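Long-range contacts in antifreeze protein (Marinomonas primoryensis, PDB 3P4G), which binds ice as a hyperactive, calcium-dependent antifreeze protein, probably through ordered clathrate-like waters held on its surface: residues N140-I145 with N159-I164; D179-G184 with V193-G198; G276-Y281 with N302-R307. All coordinates share one frame; numbering follows the deposited sequence.

Contact 1: residues N140-I145 with N159-I164; sequences NDNIQI and NDNLII. With CA (calcium ion), chain J; CA (calcium ion), chain I; CA (calcium ion), chain K.
The CG2 methyl of Ile143 meets CD1 of Leu162 at 3.6 Å in the interior of a right-handed calcium-binding beta-helix, where equivalent strands of successive coils lie side by side in parallel. Leu162 CG stands anti to the backbone N (chi1 173°), which brings CD1 toward the strand of Ile143, on its core side; the same methyl also comes near CG1 of Ile145. Further along the core row, Ile145 CB and Ile164 CG1 are in looser contact. Strands 142-145 and 161-164 run 4.8 Å apart between axes and nearly parallel. Four backbone hydrogen bonds join them, using the N and O of Asn161 and Ile163 against Asp141 O, Ile143 N and O, and Ile145 N.

On the outer face Asn142 and Asn161 lie alongside each other, pointing the same way. Asn161 ND2 donates to Asn142 OD1 at 3.1 Å, in its own amide plane but coming from above the acceptor's carbonyl plane.

At the turn, calcium J is bound by both Asp141 OD2 and Asp160 OD1, each 2.3 Å from the ion, with Gly137, Asp139, Ala155 and Thr157 completing the site. Asp160 OD1 also accepts the backbone N of Asp141 at 2.9 Å on its anti lone pair, so one oxygen serves both metal and peptide. Asp141 OD1 binds the preceding calcium of the row and Asp160 OD2 the following one, calcium K. Outermost come Asn140 and Asn159, which probably belong to the Asx row of the ice-binding surface. Asn159 OD1 is held by Asn178 of the next coil, while Asn140 OD1 accepts Asn159 N at 2.8 Å, the donor tilted 20° from the carbonyl plane.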
loop_
_atom_site.group_PDB
_atom_site.type_symbol
_atom_site.label_atom_id
_atom_site.label_comp_id
_atom_site.label_asym_id
_atom_site.label_seq_id
_atom_site.Cartn_x
_atom_site.Cartn_y
_atom_site.Cartn_z
ATOM N N ASN A 140 -12.848 2.819 -7.125
ATOM C CA ASN A 140 -12.045 3.557 -6.137
ATOM C C ASN A 140 -12.255 2.965 -4.761
ATOM O O ASN A 140 -13.290 3.173 -4.137
ATOM C CB ASN A 140 -12.473 5.002 -6.213
ATOM C CG ASN A 140 -12.507 5.500 -7.689
ATOM O OD1 ASN A 140 -11.489 5.910 -8.219
ATOM N ND2 ASN A 140 -13.646 5.352 -8.349
ATOM N N ASP A 141 -11.290 2.146 -4.370
ATOM C CA ASP A 141 -11.433 1.287 -3.194
ATOM C C ASP A 141 -10.676 1.788 -1.976
ATOM O O ASP A 141 -9.575 2.368 -2.084
ATOM C CB ASP A 141 -10.956 -0.106 -3.533
ATOM C CG ASP A 141 -11.649 -0.654 -4.799
ATOM O OD1 ASP A 141 -12.881 -0.952 -4.775
ATOM O OD2 ASP A 141 -10.941 -0.894 -5.793
ATOM N N ASN A 142 -11.269 1.519 -0.825
ATOM C CA ASN A 142 -10.630 1.771 0.464
ATOM C C ASN A 142 -10.255 0.432 1.071
ATOM O O ASN A 142 -11.132 -0.453 1.178
ATOM C CB ASN A 142 -11.563 2.484 1.391
ATOM C CG ASN A 142 -10.804 3.214 2.497
ATOM O OD1 ASN A 142 -10.286 4.309 2.279
ATOM N ND2 ASN A 142 -10.658 2.550 3.675
ATOM N N ILE A 143 -8.944 0.249 1.352
ATOM C CA ILE A 143 -8.435 -0.998 1.989
ATOM C C ILE A 143 -7.722 -0.638 3.318
ATOM O O ILE A 143 -6.811 0.222 3.347
ATOM C CB ILE A 143 -7.477 -1.796 1.079
ATOM C CG1 ILE A 143 -8.141 -2.110 -0.293
ATOM C CG2 ILE A 143 -7.029 -3.087 1.742
ATOM C CD1 ILE A 143 -7.678 -1.164 -1.368
ATOM N N GLN A 144 -8.139 -1.279 4.409
ATOM C CA GLN A 144 -7.468 -1.075 5.654
ATOM C C GLN A 144 -7.099 -2.460 6.207
ATOM O O GLN A 144 -7.959 -3.362 6.295
ATOM C CB GLN A 144 -8.400 -0.401 6.635
ATOM C CG GLN A 144 -7.722 -0.159 7.964
ATOM C CD GLN A 144 -8.348 0.914 8.835
ATOM O OE1 GLN A 144 -8.809 1.965 8.351
ATOM N NE2 GLN A 144 -8.368 0.654 10.153
ATOM N N ILE A 145 -5.823 -2.603 6.531
ATOM C CA ILE A 145 -5.260 -3.874 7.070
ATOM C C ILE A 145 -4.630 -3.506 8.392
ATOM O O ILE A 145 -3.661 -2.725 8.415
ATOM C CB ILE A 145 -4.156 -4.475 6.109
ATOM C CG1 ILE A 145 -4.597 -4.566 4.661
ATOM C CG2 ILE A 145 -3.586 -5.871 6.676
ATOM C CD1 ILE A 145 -5.839 -5.476 4.360
ATOM N N ASN A 159 -8.778 5.412 -8.009
ATOM C CA ASN A 159 -8.092 6.178 -6.961
ATOM C C ASN A 159 -8.280 5.454 -5.601
ATOM O O ASN A 159 -9.287 5.661 -4.918
ATOM C CB ASN A 159 -8.677 7.583 -6.882
ATOM C CG ASN A 159 -8.619 8.324 -8.193
ATOM O OD1 ASN A 159 -7.586 8.380 -8.854
ATOM N ND2 ASN A 159 -9.693 8.962 -8.529
ATOM N N ASP A 160 -7.331 4.572 -5.268
ATOM C CA ASP A 160 -7.469 3.679 -4.100
ATOM C C ASP A 160 -6.718 4.218 -2.897
ATOM O O ASP A 160 -5.666 4.873 -3.017
ATOM C CB ASP A 160 -6.923 2.276 -4.448
ATOM C CG ASP A 160 -7.590 1.690 -5.740
ATOM O OD1 ASP A 160 -8.832 1.457 -5.762
ATOM O OD2 ASP A 160 -6.892 1.453 -6.745
ATOM N N ASN A 161 -7.223 3.860 -1.726
ATOM C CA ASN A 161 -6.607 4.270 -0.476
ATOM C C ASN A 161 -6.307 3.002 0.317
ATOM O O ASN A 161 -7.215 2.175 0.538
ATOM C CB ASN A 161 -7.541 5.153 0.319
ATOM C CG ASN A 161 -6.866 5.655 1.596
ATOM O OD1 ASN A 161 -5.845 6.305 1.517
ATOM N ND2 ASN A 161 -7.398 5.302 2.775
ATOM N N LEU A 162 -5.026 2.825 0.653
ATOM C CA LEU A 162 -4.552 1.649 1.397
ATOM C C LEU A 162 -3.901 2.127 2.699
ATOM O O LEU A 162 -2.938 2.903 2.654
ATOM C CB LEU A 162 -3.557 0.856 0.550
ATOM C CG LEU A 162 -2.857 -0.306 1.288
ATOM C CD1 LEU A 162 -3.889 -1.297 1.877
ATOM C CD2 LEU A 162 -1.925 -0.992 0.296
ATOM N N ILE A 163 -4.415 1.664 3.848
ATOM C CA ILE A 163 -3.826 1.996 5.139
ATOM C C ILE A 163 -3.479 0.655 5.829
ATOM O O ILE A 163 -4.363 -0.209 5.973
ATOM C CB ILE A 163 -4.785 2.756 6.093
ATOM C CG1 ILE A 163 -5.213 4.108 5.563
ATOM C CG2 ILE A 163 -4.088 3.003 7.453
ATOM C CD1 ILE A 163 -6.021 4.948 6.631
ATOM N N ILE A 164 -2.188 0.450 6.090
ATOM C CA ILE A 164 -1.636 -0.791 6.755
ATOM C C ILE A 164 -1.117 -0.421 8.106
ATOM O O ILE A 164 -0.287 0.470 8.237
ATOM C CB ILE A 164 -0.496 -1.296 5.910
ATOM C CG1 ILE A 164 -1.088 -1.636 4.571
ATOM C CG2 ILE A 164 0.274 -2.515 6.607
ATOM C CD1 ILE A 164 -0.048 -1.701 3.431
HETATM CA CA CA J . -9.427 -0.099 -7.352
HETATM CA CA CA I . -13.399 -2.362 -6.497
HETATM CA CA CA K . -5.336 2.375 -8.267
#

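Contact 2: residues D179-G184 with V193-G198; sequences DTVEVG and VLLDTG. With CA (calcium ion), chain L; CA (calcium ion), chain M; CA (calcium ion), chain K.
Asp179 and the turn Leu195-Thr197 are joined by a metal ion and not by any direct hydrogen bond: no such bond crosses between residues 179-184 and 193-198. Calcium L takes Asp179 OD2 at 2.3 Å, Leu195 O at 2.4 Å and Thr197 O at 2.3 Å. Without the cation these oxygens, all acceptors, would probably repel one another; Asp179 OD2 and Leu195 O are 3.6 Å apart. Gly175 and Asp177 of the preceding turn and Asp200 complete the site. The carboxylate of Asp179 is a bridge, its OD1 reaching calcium K, which it shares with Asp160. With CG beside the backbone N (chi1 -55°), the carboxylate is carried into the line of ions, and metal bonds on both oxygens fix its rotation.

The two segments belong to different faces of the calcium-binding beta-helix, strand 180-183 on one wall and strand 192-194 on the other, and their inward side chains meet across its narrow interior. Val181 CG2 does the touching: it meets Val193 CG1 tip to tip at 4.1 Å, and Leu195 CD2 comes across it at 3.7 Å. Met174, just before the calcium turn that leads to Asp179, and Leu202, one coil on, also pack against Val181, so the apolar layer runs on along the helix axis.

Beyond Leu195 the chain turns outward to the next ion. Asp196 O and Gly198 O bind calcium M, and Asp196 OD2 accepts the backbone N of Thr197 at 2.8 Å, bracing the bend. Thr197, with Thr176 and Thr216 next to it, probably contributes to the ice-binding row. Gly198 adopts backbone angles where a CB would be jammed against the preceding carbonyl and would also crowd calcium L.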
loop_
_atom_site.group_PDB
_atom_site.type_symbol
_atom_site.label_atom_id
_atom_site.label_comp_id
_atom_site.label_asym_id
_atom_site.label_seq_id
_atom_site.Cartn_x
_atom_site.Cartn_y
_atom_site.Cartn_z
ATOM N N ASP A 179 -3.414 7.032 -6.224
ATOM C CA ASP A 179 -3.537 6.213 -5.037
ATOM C C ASP A 179 -2.740 6.744 -3.836
ATOM O O ASP A 179 -1.695 7.392 -4.008
ATOM C CB ASP A 179 -2.972 4.826 -5.318
ATOM C CG ASP A 179 -3.618 4.158 -6.541
ATOM O OD1 ASP A 179 -4.826 3.798 -6.514
ATOM O OD2 ASP A 179 -2.919 3.934 -7.542
ATOM N N THR A 180 -3.220 6.381 -2.636
ATOM C CA THR A 180 -2.571 6.744 -1.338
ATOM C C THR A 180 -2.266 5.452 -0.626
ATOM O O THR A 180 -3.118 4.555 -0.564
ATOM C CB THR A 180 -3.461 7.562 -0.446
ATOM O OG1 THR A 180 -3.627 8.839 -1.076
ATOM C CG2 THR A 180 -2.846 7.724 0.962
ATOM N N VAL A 181 -1.045 5.363 -0.125
ATOM C CA VAL A 181 -0.665 4.241 0.777
ATOM C C VAL A 181 -0.058 4.866 2.026
ATOM O O VAL A 181 0.777 5.778 1.951
ATOM C CB VAL A 181 0.405 3.344 0.142
ATOM C CG1 VAL A 181 0.801 2.176 1.084
ATOM C CG2 VAL A 181 -0.126 2.778 -1.211
ATOM N N GLU A 182 -0.463 4.328 3.163
ATOM C CA GLU A 182 0.238 4.600 4.435
ATOM C C GLU A 182 0.598 3.262 5.089
ATOM O O GLU A 182 -0.278 2.387 5.292
ATOM C CB GLU A 182 -0.690 5.383 5.362
ATOM C CG GLU A 182 -1.057 6.807 4.804
ATOM C CD GLU A 182 -2.072 7.571 5.634
ATOM O OE1 GLU A 182 -2.741 6.971 6.500
ATOM O OE2 GLU A 182 -2.248 8.792 5.379
ATOM N N VAL A 183 1.878 3.092 5.377
ATOM C CA VAL A 183 2.388 1.872 6.060
ATOM C C VAL A 183 2.787 2.284 7.445
ATOM O O VAL A 183 3.683 3.131 7.602
ATOM C CB VAL A 183 3.622 1.298 5.305
ATOM C CG1 VAL A 183 4.143 0.040 6.025
ATOM C CG2 VAL A 183 3.290 0.963 3.806
ATOM N N GLY A 184 2.186 1.673 8.481
ATOM C CA GLY A 184 2.400 2.119 9.861
ATOM C C GLY A 184 3.759 1.719 10.380
ATOM O O GLY A 184 4.328 2.385 11.237
ATOM N N VAL A 193 6.252 -1.668 -2.512
ATOM C CA VAL A 193 5.039 -0.838 -2.717
ATOM C C VAL A 193 5.272 -0.150 -4.037
ATOM O O VAL A 193 6.194 0.651 -4.157
ATOM C CB VAL A 193 4.765 0.201 -1.622
ATOM C CG1 VAL A 193 3.567 1.164 -2.029
ATOM C CG2 VAL A 193 4.435 -0.493 -0.318
ATOM N N LEU A 194 4.441 -0.526 -5.019
ATOM C CA LEU A 194 4.504 -0.004 -6.389
ATOM C C LEU A 194 3.259 0.827 -6.584
ATOM O O LEU A 194 2.142 0.290 -6.565
ATOM C CB LEU A 194 4.557 -1.221 -7.363
ATOM C CG LEU A 194 5.590 -2.283 -6.966
ATOM C CD1 LEU A 194 5.519 -3.520 -7.959
ATOM C CD2 LEU A 194 6.988 -1.672 -6.958
ATOM N N LEU A 195 3.438 2.143 -6.722
ATOM C CA LEU A 195 2.294 3.089 -6.803
ATOM C C LEU A 195 1.758 3.155 -8.246
ATOM O O LEU A 195 0.578 3.506 -8.493
ATOM C CB LEU A 195 2.685 4.473 -6.214
ATOM C CG LEU A 195 3.262 4.425 -4.815
ATOM C CD1 LEU A 195 3.790 5.846 -4.445
ATOM C CD2 LEU A 195 2.220 3.974 -3.766
ATOM N N ASP A 196 2.627 2.767 -9.179
ATOM C CA ASP A 196 2.307 2.626 -10.613
ATOM C C ASP A 196 1.890 3.978 -11.273
ATOM O O ASP A 196 2.242 5.060 -10.777
ATOM C CB ASP A 196 1.252 1.531 -10.771
ATOM C CG ASP A 196 1.383 0.774 -12.116
ATOM O OD1 ASP A 196 1.071 -0.406 -12.189
ATOM O OD2 ASP A 196 1.867 1.357 -13.089
ATOM N N THR A 197 1.130 3.932 -12.356
ATOM C CA THR A 197 0.714 5.189 -13.025
ATOM C C THR A 197 -0.184 6.036 -12.100
ATOM O O THR A 197 -0.763 5.542 -11.108
ATOM C CB THR A 197 0.053 4.960 -14.399
ATOM O OG1 THR A 197 -1.312 4.559 -14.237
ATOM C CG2 THR A 197 0.829 3.906 -15.252
ATOM N N GLY A 198 -0.323 7.315 -12.426
ATOM C CA GLY A 198 -1.068 8.231 -11.562
ATOM C C GLY A 198 -0.151 9.041 -10.657
ATOM O O GLY A 198 1.084 8.785 -10.507
HETATM CA CA CA L . -1.342 4.744 -9.073
HETATM CA CA CA M . 2.724 7.230 -9.861
HETATM CA CA CA K . -5.336 2.375 -8.267
#

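Contact 3: residues G276-Y281 with N302-R307; sequences GDDSIY and NFEHIR. With CA (calcium ion), chain Q; CA (calcium ion), chain P.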
loop_
_atom_site.group_PDB
_atom_site.type_symbol
_atom_site.label_atom_id
_atom_site.label_comp_id
_atom_site.label_asym_id
_atom_site.label_seq_id
_atom_site.Cartn_x
_atom_site.Cartn_y
_atom_site.Cartn_z
ATOM N N GLY A 276 16.585 15.475 -15.919
ATOM C CA GLY A 276 15.673 16.532 -15.439
ATOM C C GLY A 276 16.429 17.439 -14.491
ATOM O O GLY A 276 17.657 17.267 -14.217
ATOM N N ASP A 277 15.687 18.397 -13.943
ATOM C CA ASP A 277 16.231 19.471 -13.102
ATOM C C ASP A 277 15.970 19.076 -11.670
ATOM O O ASP A 277 14.838 19.158 -11.179
ATOM C CB ASP A 277 15.500 20.763 -13.448
ATOM C CG ASP A 277 16.126 21.963 -12.815
ATOM O OD1 ASP A 277 17.369 22.066 -12.895
ATOM O OD2 ASP A 277 15.374 22.812 -12.277
ATOM N N ASP A 278 17.004 18.529 -11.037
ATOM C CA ASP A 278 16.837 17.831 -9.764
ATOM C C ASP A 278 17.513 18.579 -8.602
ATOM O O ASP A 278 18.642 19.128 -8.737
ATOM C CB ASP A 278 17.368 16.415 -9.904
ATOM C CG ASP A 278 16.649 15.640 -11.015
ATOM O OD1 ASP A 278 15.432 15.354 -10.884
ATOM O OD2 ASP A 278 17.298 15.352 -12.038
ATOM N N SER A 279 16.829 18.532 -7.446
ATOM C CA SER A 279 17.211 19.231 -6.217
ATOM C C SER A 279 17.356 18.295 -5.044
ATOM O O SER A 279 16.576 17.346 -4.888
ATOM C CB SER A 279 16.153 20.299 -5.819
ATOM O OG SER A 279 15.924 21.244 -6.867
ATOM N N ILE A 280 18.352 18.578 -4.231
ATOM C CA ILE A 280 18.548 17.773 -3.013
ATOM C C ILE A 280 18.768 18.726 -1.853
ATOM O O ILE A 280 19.541 19.689 -1.968
ATOM C CB ILE A 280 19.680 16.701 -3.156
ATOM C CG1 ILE A 280 19.698 15.766 -1.926
ATOM C CG2 ILE A 280 21.113 17.321 -3.344
ATOM C CD1 ILE A 280 20.751 14.657 -1.989
ATOM N N TYR A 281 18.164 18.405 -0.699
ATOM C CA TYR A 281 18.345 19.191 0.495
ATOM C C TYR A 281 18.960 18.262 1.535
ATOM O O TYR A 281 18.337 17.295 1.942
ATOM C CB TYR A 281 16.974 19.667 0.994
ATOM C CG TYR A 281 16.983 20.516 2.248
ATOM C CD1 TYR A 281 18.127 21.246 2.638
ATOM C CD2 TYR A 281 15.810 20.659 3.011
ATOM C CE1 TYR A 281 18.128 22.031 3.766
ATOM C CE2 TYR A 281 15.810 21.461 4.187
ATOM C CZ TYR A 281 16.967 22.144 4.535
ATOM O OH TYR A 281 16.998 22.936 5.687
ATOM N N ASN A 302 25.720 14.610 -8.805
ATOM C CA ASN A 302 24.872 14.488 -9.977
ATOM C C ASN A 302 23.640 15.444 -9.914
ATOM O O ASN A 302 23.064 15.768 -10.956
ATOM C CB ASN A 302 24.467 13.033 -10.189
ATOM C CG ASN A 302 23.601 12.503 -9.058
ATOM O OD1 ASN A 302 24.108 11.957 -8.033
ATOM N ND2 ASN A 302 22.329 12.713 -9.187
ATOM N N PHE A 303 23.331 15.951 -8.706
ATOM C CA PHE A 303 22.179 16.860 -8.533
ATOM C C PHE A 303 22.472 18.261 -9.049
ATOM O O PHE A 303 23.537 18.814 -8.767
ATOM C CB PHE A 303 21.734 16.936 -7.091
ATOM C CG PHE A 303 20.855 15.790 -6.698
ATOM C CD1 PHE A 303 21.423 14.558 -6.338
ATOM C CD2 PHE A 303 19.442 15.939 -6.707
ATOM C CE1 PHE A 303 20.560 13.443 -6.017
ATOM C CE2 PHE A 303 18.586 14.868 -6.378
ATOM C CZ PHE A 303 19.146 13.624 -6.026
ATOM N N GLU A 304 21.514 18.823 -9.798
ATOM C CA GLU A 304 21.683 20.194 -10.297
ATOM C C GLU A 304 21.680 21.253 -9.169
ATOM O O GLU A 304 22.378 22.275 -9.260
ATOM C CB GLU A 304 20.649 20.516 -11.370
ATOM C CG GLU A 304 20.876 19.763 -12.658
ATOM C CD GLU A 304 20.406 18.318 -12.677
ATOM O OE1 GLU A 304 19.613 17.861 -11.801
ATOM O OE2 GLU A 304 20.796 17.647 -13.648
ATOM N N HIS A 305 20.902 21.026 -8.125
ATOM C CA HIS A 305 20.768 22.008 -7.070
ATOM C C HIS A 305 20.968 21.334 -5.750
ATOM O O HIS A 305 20.348 20.315 -5.488
ATOM C CB HIS A 305 19.383 22.662 -7.102
ATOM C CG HIS A 305 18.992 23.119 -8.469
ATOM N ND1 HIS A 305 19.423 24.317 -9.001
ATOM C CD2 HIS A 305 18.344 22.473 -9.466
ATOM C CE1 HIS A 305 18.977 24.421 -10.243
ATOM N NE2 HIS A 305 18.312 23.317 -10.549
ATOM N N ILE A 306 21.741 21.963 -4.879
ATOM C CA ILE A 306 22.110 21.312 -3.621
ATOM C C ILE A 306 22.072 22.336 -2.508
ATOM O O ILE A 306 22.814 23.321 -2.539
ATOM C CB ILE A 306 23.524 20.626 -3.628
ATOM C CG1 ILE A 306 23.662 19.660 -4.810
ATOM C CG2 ILE A 306 23.784 19.902 -2.264
ATOM C CD1 ILE A 306 25.163 19.113 -4.987
ATOM N N ARG A 307 21.174 22.117 -1.555
ATOM C CA ARG A 307 21.105 22.979 -0.374
ATOM C C ARG A 307 21.587 22.183 0.834
ATOM O O ARG A 307 21.298 21.004 0.943
ATOM C CB ARG A 307 19.652 23.482 -0.162
ATOM C CG ARG A 307 19.491 24.267 1.170
ATOM C CD ARG A 307 18.137 24.908 1.304
ATOM N NE ARG A 307 17.888 25.952 0.288
ATOM C CZ ARG A 307 18.319 27.212 0.347
ATOM N NH1 ARG A 307 19.052 27.645 1.375
ATOM N NH2 ARG A 307 17.990 28.062 -0.623
HETATM CA CA CA Q . 19.213 15.754 -13.343
HETATM CA CA CA P . 14.964 13.657 -12.411
HETATM O O HOH W 1 20.700 14.639 -11.824
HETATM O O HOH W 2 20.151 15.382 -15.605
#
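His305 reaches back from strand 305-307 to the calcium turn before strand 279-281, in parallel pairing at the C-terminal end of the beta-helix. Its CB lies 3.7 Å from Ser279 OG. With CG beside the backbone N (chi1 -48°), the ring runs back along the neighbouring segment: CD2 passes 3.4 Å from Asp278 O, and NE2 at the tip donates to Asp277 OD1 at 2.8 Å. That oxygen lies close to the imidazole plane, whereas the carboxylate stands perpendicular to the ring and is met on its syn side, 34° out of plane. ND1 is hydrogen-bonded to Ser316 N, so both ring nitrogens are engaged. Were His305 replaced by an alanine, the Asp277 carboxylate would probably lose its mate and be free to turn, and Ser316 N would lose its ring partner.

On the inner face, CB of Ile280 sits over the Phe303 ring in a CH-pi contact, 3.8 Å from the centroid, while its CG2 packs against Ile306 CG1. Leu254, Leu261 and Val300 of helix 294-300 help to enclose this apolar group. On the other side, Arg307 CG touches Tyr281 CD1; its guanidinium goes on to Ala318 O through NE.

Glu304 closes the last of the calcium sites. Both of its carboxylate oxygens bind calcium Q, with Gly276 O, Asp278 OD2, Asn274 O and two waters as the other ligands; one water also donates to Asn302 O. Glu304 OE1, 2.6 Å from the ion, additionally accepts the backbone N of Asp278 at 2.8 Å, from above the carboxylate plane.

In the fold
Contacts 1 and 2 occupy the middle of the beta-helix and adjoin: strand 161-164 pairs with strand 180-183, Ile164 probably hydrogen-bonding to Glu182 and Gly184, and calcium K touches both. Contact 2 is buried, spanning the interior between the two walls on apolar methyls and metal, whereas contacts 1 and 3 are partly buried, each pairing neighbouring backbones of one wall from core to surface. Contact 3, about 24 Å from contact 2 between centres, ends the coil series after the helical insertion 287-300. There Asp278 still bridges two ions, but a bidentate glutamate and waters take the place of the next coil's aspartate, and a His-Asp bond that of an asparagine contact.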